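Local structure of similar to hydroxylamine oxidoreductase (Kuenenia stuttgartiensis, 6H5L) at residues P434-F446 / I456-K468. The protein is a multiheme c-type cytochrome of a reducing hydroxylamine oxidoreductase-like complex from an anammox bacterium, probably acting as an oxidoreductase. Sequence-based numbering, arbitrary orientation.
With HEC (heme c), chain F.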
loop_
_atom_site.group_PDB
_atom_site.type_symbol
_atom_site.label_atom_id
_atom_site.label_comp_id
_atom_site.label_asym_id
_atom_site.label_seq_id
_atom_site.Cartn_x
_atom_site.Cartn_y
_atom_site.Cartn_z
ATOM N N PRO A 434 -65.628 37.907 6.178
ATOM C CA PRO A 434 -64.180 37.699 6.222
ATOM C C PRO A 434 -63.779 36.665 7.262
ATOM O O PRO A 434 -64.422 36.501 8.302
ATOM C CB PRO A 434 -63.630 39.085 6.595
ATOM C CG PRO A 434 -64.776 40.035 6.428
ATOM C CD PRO A 434 -65.998 39.229 6.708
ATOM N N VAL A 435 -62.692 35.960 6.960
ATOM C CA VAL A 435 -62.075 35.006 7.875
ATOM C C VAL A 435 -60.606 35.392 7.983
ATOM O O VAL A 435 -59.864 35.304 6.998
ATOM C CB VAL A 435 -62.229 33.556 7.400
ATOM C CG1 VAL A 435 -61.613 32.607 8.408
ATOM C CG2 VAL A 435 -63.698 33.223 7.175
ATOM N N VAL A 436 -60.184 35.812 9.174
ATOM C CA VAL A 436 -58.893 36.462 9.367
ATOM C C VAL A 436 -58.089 35.720 10.423
ATOM O O VAL A 436 -58.621 35.339 11.472
ATOM C CB VAL A 436 -59.073 37.941 9.770
ATOM C CG1 VAL A 436 -57.726 38.583 10.059
ATOM C CG2 VAL A 436 -59.814 38.704 8.687
ATOM N N GLY A 437 -56.808 35.501 10.142
ATOM C CA GLY A 437 -55.884 34.939 11.140
ATOM C C GLY A 437 -55.587 33.458 11.090
ATOM O O GLY A 437 -56.088 32.777 10.228
ATOM N N PRO A 438 -54.874 32.924 12.099
ATOM C CA PRO A 438 -54.430 31.561 12.138
ATOM C C PRO A 438 -55.402 30.431 11.800
ATOM O O PRO A 438 -56.471 30.315 12.269
ATOM C CB PRO A 438 -53.890 31.356 13.553
ATOM C CG PRO A 438 -54.149 32.637 14.239
ATOM C CD PRO A 438 -54.188 33.645 13.126
ATOM N N ILE A 439 -54.830 29.614 10.947
ATOM C CA ILE A 439 -55.240 28.399 10.209
ATOM C C ILE A 439 -56.240 28.714 9.111
ATOM O O ILE A 439 -55.793 28.757 8.001
ATOM C CB ILE A 439 -55.662 27.212 11.081
ATOM C CG1 ILE A 439 -54.877 27.130 12.388
ATOM C CG2 ILE A 439 -55.516 25.951 10.255
ATOM C CD1 ILE A 439 -53.398 27.127 12.195
ATOM N N LEU A 440 -57.479 29.085 9.427
ATOM C CA LEU A 440 -58.409 29.138 8.301
ATOM C C LEU A 440 -58.437 30.479 7.575
ATOM O O LEU A 440 -59.087 30.574 6.528
ATOM C CB LEU A 440 -59.818 28.765 8.760
ATOM C CG LEU A 440 -59.950 27.281 9.114
ATOM C CD1 LEU A 440 -61.407 26.869 9.251
ATOM C CD2 LEU A 440 -59.232 26.414 8.086
ATOM N N GLY A 441 -57.753 31.501 8.076
ATOM C CA GLY A 441 -57.694 32.760 7.360
ATOM C C GLY A 441 -56.592 32.863 6.333
ATOM O O GLY A 441 -56.443 33.908 5.693
ATOM N N VAL A 442 -55.810 31.796 6.146
ATOM C CA VAL A 442 -54.619 31.853 5.300
ATOM C C VAL A 442 -54.923 31.636 3.826
ATOM O O VAL A 442 -53.991 31.617 3.013
ATOM C CB VAL A 442 -53.596 30.812 5.802
ATOM C CG1 VAL A 442 -53.939 29.415 5.280
ATOM C CG2 VAL A 442 -52.171 31.215 5.446
ATOM N N TYR A 443 -56.198 31.484 3.453
ATOM C CA TYR A 443 -56.534 31.141 2.072
ATOM C C TYR A 443 -55.969 32.155 1.083
ATOM O O TYR A 443 -55.547 31.786 -0.018
ATOM C CB TYR A 443 -58.049 31.027 1.912
ATOM C CG TYR A 443 -58.787 32.332 2.109
ATOM C CD1 TYR A 443 -59.156 32.756 3.376
ATOM C CD2 TYR A 443 -59.114 33.135 1.025
ATOM C CE1 TYR A 443 -59.830 33.947 3.561
ATOM C CE2 TYR A 443 -59.786 34.327 1.200
ATOM C CZ TYR A 443 -60.142 34.729 2.469
ATOM O OH TYR A 443 -60.814 35.917 2.648
ATOM N N GLY A 444 -55.955 33.437 1.457
ATOM C CA GLY A 444 -55.429 34.468 0.578
ATOM C C GLY A 444 -53.957 34.313 0.262
ATOM O O GLY A 444 -53.487 34.853 -0.746
ATOM N N MET A 445 -53.219 33.589 1.106
ATOM C CA MET A 445 -51.834 33.254 0.799
ATOM C C MET A 445 -51.733 32.415 -0.468
ATOM O O MET A 445 -50.725 32.480 -1.181
ATOM C CB MET A 445 -51.218 32.494 1.974
ATOM C CG MET A 445 -49.782 32.832 2.289
ATOM S SD MET A 445 -49.664 34.244 3.399
ATOM C CE MET A 445 -47.890 34.363 3.582
ATOM N N PHE A 446 -52.769 31.631 -0.765
ATOM C CA PHE A 446 -52.737 30.610 -1.803
ATOM C C PHE A 446 -53.496 31.010 -3.060
ATOM O O PHE A 446 -53.052 30.701 -4.170
ATOM C CB PHE A 446 -53.321 29.294 -1.267
ATOM C CG PHE A 446 -52.602 28.742 -0.059
ATOM C CD1 PHE A 446 -52.717 29.351 1.181
ATOM C CD2 PHE A 446 -51.836 27.593 -0.160
ATOM C CE1 PHE A 446 -52.061 28.843 2.285
ATOM C CE2 PHE A 446 -51.180 27.079 0.940
ATOM C CZ PHE A 446 -51.295 27.703 2.165
ATOM N N ILE A 456 -54.736 44.494 2.880
ATOM C CA ILE A 456 -54.255 44.469 4.259
ATOM C C ILE A 456 -54.387 43.074 4.863
ATOM O O ILE A 456 -53.644 42.718 5.787
ATOM C CB ILE A 456 -54.994 45.533 5.095
ATOM C CG1 ILE A 456 -54.209 45.843 6.370
ATOM C CG2 ILE A 456 -56.416 45.086 5.423
ATOM C CD1 ILE A 456 -54.719 47.050 7.120
ATOM N N GLU A 457 -55.327 42.263 4.367
ATOM C CA GLU A 457 -55.477 40.904 4.883
ATOM C C GLU A 457 -54.273 40.038 4.529
ATOM O O GLU A 457 -53.830 39.215 5.342
ATOM C CB GLU A 457 -56.768 40.283 4.349
ATOM C CG GLU A 457 -58.019 40.737 5.080
ATOM C CD GLU A 457 -59.286 40.277 4.394
ATOM O OE1 GLU A 457 -59.550 40.743 3.265
ATOM O OE2 GLU A 457 -60.011 39.443 4.975
ATOM N N ASN A 458 -53.724 40.211 3.326
ATOM C CA ASN A 458 -52.536 39.467 2.933
ATOM C C ASN A 458 -51.259 40.049 3.520
ATOM O O ASN A 458 -50.272 39.321 3.657
ATOM C CB ASN A 458 -52.429 39.416 1.412
ATOM C CG ASN A 458 -52.979 38.123 0.833
ATOM O OD1 ASN A 458 -53.640 37.355 1.531
ATOM N ND2 ASN A 458 -52.705 37.875 -0.443
ATOM N N MET A 459 -51.250 41.336 3.866
ATOM C CA MET A 459 -50.142 41.868 4.650
ATOM C C MET A 459 -50.040 41.142 5.982
ATOM O O MET A 459 -48.960 40.682 6.372
ATOM C CB MET A 459 -50.319 43.369 4.884
ATOM C CG MET A 459 -50.334 44.223 3.636
ATOM S SD MET A 459 -50.723 45.949 4.003
ATOM C CE MET A 459 -50.806 46.634 2.350
ATOM N N TYR A 460 -51.161 41.037 6.699
ATOM C CA TYR A 460 -51.169 40.299 7.956
ATOM C C TYR A 460 -50.860 38.825 7.732
ATOM O O TYR A 460 -50.151 38.204 8.532
ATOM C CB TYR A 460 -52.516 40.465 8.658
ATOM C CG TYR A 460 -52.666 39.594 9.883
ATOM C CD1 TYR A 460 -51.731 39.641 10.908
ATOM C CD2 TYR A 460 -53.742 38.727 10.017
ATOM C CE1 TYR A 460 -51.860 38.844 12.029
ATOM C CE2 TYR A 460 -53.881 37.930 11.136
ATOM C CZ TYR A 460 -52.936 37.992 12.139
ATOM O OH TYR A 460 -53.070 37.200 13.256
ATOM N N ASN A 461 -51.387 38.248 6.649
ATOM C CA ASN A 461 -51.100 36.852 6.336
ATOM C C ASN A 461 -49.600 36.618 6.197
ATOM O O ASN A 461 -49.061 35.636 6.718
ATOM C CB ASN A 461 -51.831 36.437 5.059
ATOM C CG ASN A 461 -53.295 36.132 5.298
ATOM O OD1 ASN A 461 -53.706 35.849 6.424
ATOM N ND2 ASN A 461 -54.091 36.180 4.236
ATOM N N ARG A 462 -48.905 37.515 5.494
ATOM C CA ARG A 462 -47.456 37.391 5.386
ATOM C C ARG A 462 -46.771 37.602 6.730
ATOM O O ARG A 462 -45.672 37.080 6.951
ATOM C CB ARG A 462 -46.917 38.373 4.348
ATOM C CG ARG A 462 -47.172 37.956 2.905
ATOM C CD ARG A 462 -46.514 38.911 1.921
ATOM N NE ARG A 462 -47.115 40.238 1.965
ATOM C CZ ARG A 462 -48.188 40.592 1.267
ATOM N NH1 ARG A 462 -48.780 39.712 0.469
ATOM N NH2 ARG A 462 -48.671 41.823 1.363
ATOM N N LEU A 463 -47.398 38.356 7.634
ATOM C CA LEU A 463 -46.808 38.569 8.952
ATOM C C LEU A 463 -46.792 37.277 9.762
ATOM O O LEU A 463 -45.752 36.890 10.308
ATOM C CB LEU A 463 -47.567 39.672 9.694
ATOM C CG LEU A 463 -46.951 40.285 10.957
ATOM C CD1 LEU A 463 -47.504 41.680 11.188
ATOM C CD2 LEU A 463 -47.194 39.423 12.188
ATOM N N TRP A 464 -47.934 36.593 9.851
ATOM C CA TRP A 464 -48.041 35.439 10.734
ATOM C C TRP A 464 -47.753 34.109 10.048
ATOM O O TRP A 464 -47.458 33.129 10.741
ATOM C CB TRP A 464 -49.432 35.389 11.385
ATOM C CG TRP A 464 -50.559 35.034 10.459
ATOM C CD1 TRP A 464 -51.366 35.900 9.778
ATOM C CD2 TRP A 464 -51.022 33.719 10.134
ATOM N NE1 TRP A 464 -52.291 35.204 9.038
ATOM C CE2 TRP A 464 -52.101 33.863 9.240
ATOM C CE3 TRP A 464 -50.624 32.431 10.507
ATOM C CZ2 TRP A 464 -52.784 32.771 8.712
ATOM C CZ3 TRP A 464 -51.305 31.348 9.984
ATOM C CH2 TRP A 464 -52.374 31.524 9.098
ATOM N N PHE A 465 -47.815 34.041 8.716
ATOM C CA PHE A 465 -47.566 32.788 8.017
ATOM C C PHE A 465 -46.229 32.745 7.289
ATOM O O PHE A 465 -45.801 31.656 6.892
ATOM C CB PHE A 465 -48.698 32.496 7.017
ATOM C CG PHE A 465 -48.732 31.070 6.542
ATOM C CD1 PHE A 465 -49.215 30.065 7.364
ATOM C CD2 PHE A 465 -48.280 30.734 5.276
ATOM C CE1 PHE A 465 -49.246 28.751 6.933
ATOM C CE2 PHE A 465 -48.309 29.422 4.839
ATOM C CZ PHE A 465 -48.794 28.429 5.669
ATOM N N TRP A 466 -45.564 33.881 7.092
ATOM C CA TRP A 466 -44.242 33.897 6.477
ATOM C C TRP A 466 -43.165 34.359 7.449
ATOM O O TRP A 466 -42.228 33.613 7.742
ATOM C CB TRP A 466 -44.237 34.804 5.239
ATOM C CG TRP A 466 -44.482 34.106 3.947
ATOM C CD1 TRP A 466 -44.910 32.824 3.772
ATOM C CD2 TRP A 466 -44.305 34.655 2.637
ATOM N NE1 TRP A 466 -45.020 32.542 2.431
ATOM C CE2 TRP A 466 -44.654 33.650 1.713
ATOM C CE3 TRP A 466 -43.889 35.901 2.154
ATOM C CZ2 TRP A 466 -44.595 33.850 0.335
ATOM C CZ3 TRP A 466 -43.833 36.098 0.785
ATOM C CH2 TRP A 466 -44.184 35.079 -0.108
ATOM N N TYR A 467 -43.298 35.569 7.988
ATOM C CA TYR A 467 -42.185 36.176 8.702
ATOM C C TYR A 467 -42.127 35.724 10.155
ATOM O O TYR A 467 -41.032 35.578 10.709
ATOM C CB TYR A 467 -42.276 37.694 8.587
ATOM C CG TYR A 467 -42.289 38.156 7.145
ATOM C CD1 TYR A 467 -41.373 37.653 6.228
ATOM C CD2 TYR A 467 -43.231 39.071 6.694
ATOM C CE1 TYR A 467 -41.381 38.062 4.907
ATOM C CE2 TYR A 467 -43.249 39.485 5.374
ATOM C CZ TYR A 467 -42.321 38.977 4.484
ATOM O OH TYR A 467 -42.335 39.384 3.171
ATOM N N LYS A 468 -43.281 35.494 10.783
ATOM C CA LYS A 468 -43.273 34.867 12.099
ATOM C C LYS A 468 -42.681 33.466 12.030
ATOM O O LYS A 468 -41.915 33.064 12.913
ATOM C CB LYS A 468 -44.686 34.827 12.682
ATOM C CG LYS A 468 -44.812 33.936 13.913
ATOM C CD LYS A 468 -45.985 34.337 14.796
ATOM C CE LYS A 468 -47.318 34.163 14.087
ATOM N NZ LYS A 468 -47.620 32.738 13.780
HETATM FE FE HEC F . -48.125 22.373 2.890
HETATM C CHA HEC F . -48.080 22.732 6.260
HETATM C CHB HEC F . -51.434 22.678 2.748
HETATM C CHC HEC F . -47.913 23.189 -0.519
HETATM C CHD HEC F . -44.876 21.423 2.804
HETATM N NA HEC F . -49.506 22.637 4.267
HETATM C C1A HEC F . -49.305 22.798 5.624
HETATM C C2A HEC F . -50.606 23.049 6.224
HETATM C C3A HEC F . -51.524 23.030 5.252
HETATM C C4A HEC F . -50.853 22.770 3.995
HETATM C CMA HEC F . -53.042 23.247 5.436
HETATM C CAA HEC F . -50.909 23.292 7.721
HETATM C CBA HEC F . -50.480 22.089 8.551
HETATM C CGA HEC F . -51.625 21.119 8.654
HETATM O O1A HEC F . -51.405 19.925 8.334
HETATM O O2A HEC F . -52.750 21.534 9.038
HETATM N NB HEC F . -49.446 22.787 1.345
HETATM C C1B HEC F . -50.785 23.000 1.576
HETATM C C2B HEC F . -51.364 23.621 0.403
HETATM C C3B HEC F . -50.378 23.766 -0.518
HETATM C C4B HEC F . -49.159 23.239 0.075
HETATM C CMB HEC F . -52.867 23.989 0.355
HETATM C CAB HEC F . -50.368 24.354 -1.960
HETATM C CBB HEC F . -51.725 24.439 -2.697
HETATM N NC HEC F . -46.673 22.282 1.387
HETATM C C1C HEC F . -46.760 22.737 0.085
HETATM C C2C HEC F . -45.420 22.757 -0.482
HETATM C C3C HEC F . -44.599 22.164 0.402
HETATM C C4C HEC F . -45.360 21.920 1.614
HETATM C CMC HEC F . -45.109 23.065 -1.966
HETATM C CAC HEC F . -43.084 21.874 0.241
HETATM C CBC HEC F . -42.280 23.175 0.042
HETATM N ND HEC F . -46.686 22.126 4.326
HETATM C C1D HEC F . -45.393 21.692 4.054
HETATM C C2D HEC F . -44.675 21.570 5.303
HETATM C C3D HEC F . -45.680 21.979 6.395
HETATM C C4D HEC F . -46.897 22.309 5.689
HETATM C CMD HEC F . -43.209 21.113 5.470
HETATM C CAD HEC F . -45.469 22.043 7.925
HETATM C CBD HEC F . -44.231 22.864 8.273
HETATM C CGD HEC F . -44.067 22.887 9.768
HETATM O O1D HEC F . -45.018 22.461 10.469
HETATM O O2D HEC F . -42.996 23.333 10.255
HETATM O O HOH W 1 -57.909 36.960 5.673
HETATM O O HOH W 2 -55.742 36.655 7.844
HETATM O O HOH W 3 -47.462 24.370 3.055
#
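M445 docks as a knob into the 456-468 part of helix 455-476, among N461, R462, F465 and W466. A turn about its CB-CG bond (chi2 87°) carries CE over one face of the W466 indole, 3.4 Å from the centroid of the five-membered ring, while SD lies against N461 CB and makes an oblique Met-aromatic contact with F465. V442 packs against F465 as well, and against W464. Its CG2, anti to the backbone N, sits over one face of the F465 ring, 3.6 Å from F465 CG, and its CB packs against W464 CH2. One face of the W464 indole takes the loop backbone, P438 CA making a CH-pi contact over its six-membered ring. The one direct hydrogen bond between the segments runs from N458 ND2 to G444 O (3.1 Å), and the donor stands well above the carbonyl plane. Here a loop running into a weakly bonded helical turn lies against helix 455-476, part of the helical, heme-rich architecture of this multiheme cytochrome; F446, the last residue of segment 434-446, touches heme c, its CE2 3.5 Å from HEC C2B. Behind the first shell, the N458 and N461 amides and the W464 indole are joined in sequence. N461 ND2 donates to N458 OD1 (3.0 Å), and W464 NE1 donates to N461 OD1 in the carbonyl plane, on a lone pair, which fixes the amide flip of N461. The same OD1 receives a water that in turn accepts from G437 N, a second, solvent-mediated tie to the loop. Without the N458 amide, as with an alanine here, G444 O would probably lose this donor and N461 ND2 its acceptor, leaving the N461 amide less firmly held. Farther out, R462 is salt-bridged to E494, Y460 OH bonds Q381, and M493 of the second subunit packs on M445 and W466.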